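Local coordinates for protein glucose dehydrogenase (Serratia sp. FS14, PDB 7CDY) that belongs to the glucose/sorbosone dehydrogenase family, folds as a beta-propeller and carries a bound calcium ion, at residues R315-R320 against D338-K343. Numbering follows the deposited sequence.
Sequences RGERIR and DGKLLK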
# COMPACT_ATOMS: atom_id res chain seq x y z
N ARG A 315 -11.58 -15.63 12.68
CA ARG A 315 -12.41 -15.56 11.48
C ARG A 315 -11.80 -16.26 10.27
O ARG A 315 -12.54 -16.62 9.34
CB ARG A 315 -12.77 -14.11 11.16
CG ARG A 315 -13.71 -13.51 12.21
CD ARG A 315 -14.04 -12.07 11.90
NE ARG A 315 -14.46 -11.91 10.52
CZ ARG A 315 -15.72 -12.01 10.10
NH1 ARG A 315 -16.70 -12.25 10.96
NH2 ARG A 315 -15.99 -11.87 8.81
N GLY A 316 -10.49 -16.47 10.25
CA GLY A 316 -9.89 -17.23 9.17
C GLY A 316 -9.77 -16.50 7.86
O GLY A 316 -9.63 -17.15 6.82
N GLU A 317 -9.79 -15.16 7.87
CA GLU A 317 -9.71 -14.36 6.65
C GLU A 317 -8.38 -13.62 6.57
O GLU A 317 -7.94 -13.01 7.56
CB GLU A 317 -10.89 -13.39 6.60
CG GLU A 317 -12.23 -14.13 6.47
CD GLU A 317 -13.46 -13.25 6.64
OE1 GLU A 317 -14.47 -13.53 5.95
OE2 GLU A 317 -13.45 -12.31 7.45
N ARG A 318 -7.76 -13.67 5.40
CA ARG A 318 -6.54 -12.92 5.11
C ARG A 318 -6.90 -11.46 4.92
O ARG A 318 -7.66 -11.12 4.00
CB ARG A 318 -5.93 -13.47 3.83
CG ARG A 318 -5.49 -14.93 3.95
CD ARG A 318 -5.26 -15.56 2.58
NE ARG A 318 -4.47 -14.71 1.68
CZ ARG A 318 -3.14 -14.63 1.69
NH1 ARG A 318 -2.44 -15.35 2.56
NH2 ARG A 318 -2.52 -13.84 0.83
N ILE A 319 -6.38 -10.57 5.76
CA ILE A 319 -6.76 -9.16 5.72
C ILE A 319 -5.79 -8.41 4.81
O ILE A 319 -4.60 -8.27 5.13
CB ILE A 319 -6.85 -8.54 7.12
CG1 ILE A 319 -7.83 -9.32 8.01
CG2 ILE A 319 -7.27 -7.07 7.01
CD1 ILE A 319 -9.20 -9.58 7.37
N ARG A 320 -6.30 -7.94 3.68
CA ARG A 320 -5.50 -7.33 2.62
C ARG A 320 -5.49 -5.80 2.68
O ARG A 320 -4.49 -5.17 2.31
CB ARG A 320 -6.07 -7.78 1.27
CG ARG A 320 -5.65 -6.97 0.03
CD ARG A 320 -4.19 -7.15 -0.37
NE ARG A 320 -3.89 -8.49 -0.87
CZ ARG A 320 -2.66 -8.97 -1.04
NH1 ARG A 320 -1.61 -8.22 -0.73
NH2 ARG A 320 -2.48 -10.20 -1.49
N ASP A 338 -13.46 -15.77 -2.99
CA ASP A 338 -14.72 -15.18 -2.53
C ASP A 338 -14.41 -14.10 -1.50
O ASP A 338 -14.70 -14.20 -0.30
CB ASP A 338 -15.64 -16.27 -1.96
CG ASP A 338 -17.01 -15.73 -1.55
OD1 ASP A 338 -17.41 -14.65 -2.04
OD2 ASP A 338 -17.67 -16.39 -0.72
N GLY A 339 -13.78 -13.03 -2.00
CA GLY A 339 -13.32 -11.97 -1.12
C GLY A 339 -14.47 -11.14 -0.59
O GLY A 339 -15.51 -10.99 -1.24
N LYS A 340 -14.25 -10.56 0.59
CA LYS A 340 -15.29 -9.85 1.32
C LYS A 340 -14.89 -8.41 1.60
O LYS A 340 -13.70 -8.09 1.78
CB LYS A 340 -15.55 -10.53 2.68
CG LYS A 340 -15.76 -12.05 2.64
CD LYS A 340 -16.94 -12.46 1.78
CE LYS A 340 -17.39 -13.90 2.10
NZ LYS A 340 -16.30 -14.88 1.82
N LEU A 341 -15.90 -7.54 1.65
CA LEU A 341 -15.80 -6.21 2.23
C LEU A 341 -16.42 -6.27 3.62
O LEU A 341 -17.59 -6.66 3.75
CB LEU A 341 -16.56 -5.20 1.36
CG LEU A 341 -16.72 -3.78 1.90
CD1 LEU A 341 -15.38 -3.06 1.95
CD2 LEU A 341 -17.71 -3.02 1.02
N LEU A 342 -15.66 -5.90 4.64
CA LEU A 342 -16.10 -5.97 6.03
C LEU A 342 -16.11 -4.59 6.66
O LEU A 342 -15.21 -3.78 6.43
CB LEU A 342 -15.15 -6.84 6.86
CG LEU A 342 -14.90 -8.26 6.35
CD1 LEU A 342 -13.89 -8.96 7.25
CD2 LEU A 342 -16.20 -9.05 6.27
N LYS A 343 -17.11 -4.35 7.50
CA LYS A 343 -17.21 -3.14 8.30
C LYS A 343 -17.00 -3.53 9.76
O LYS A 343 -17.73 -4.39 10.28
CB LYS A 343 -18.59 -2.51 8.09
CG LYS A 343 -18.84 -1.23 8.85
CD LYS A 343 -20.25 -0.74 8.53
CE LYS A 343 -20.78 0.22 9.56
NZ LYS A 343 -22.17 0.66 9.24
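The guanidinium of R315 meets L342 obliquely, with NH2 3.8 Å from CD2 of the leucine. The carboxylate of E317 lies next to it. Its OE2 comes within 3.4 Å of L342 CD1, and its OE1 lies 3.8 Å from K340 CG. The E317 and K340 side chains cross at about a right angle. Within 315-320 the two flat groups form a salt bridge. R315 NH2 donates to the syn side of E317 OE2 at 2.9 Å, tilted 31° out of the carboxylate plane. R315 NE adds a weak bond to the same oxygen. A bend at chi3 (49°) turns the guanidinium back toward E317. The K340 chain, bent at chi2 and chi4, brings NZ back to D338, just before strand 339-345: NZ donates to D338 O at 2.7 Å and makes a longer, weak salt bridge to D338 OD2. K340 NZ stays 4.7 Å from E317 OE1, not in direct contact. No hydrogen bond links the two segments.

Strand 330-334 lies between their strands in the antiparallel sheet, and T334 touches both E317 and L342. R315 and K340 also reach strand 3-19, on V4 and Q6. Here the loop leading into edge strand 319-324 packs over T334 toward 339-345, in a blade that N-terminal strand 3-19 completes, consistent with beta-propeller Velcro closure. Chemically, a locally paired Arg-Glu unit rests on leucine methyls and a lysine methylene, and any attraction between E317 and K340 is probably modest.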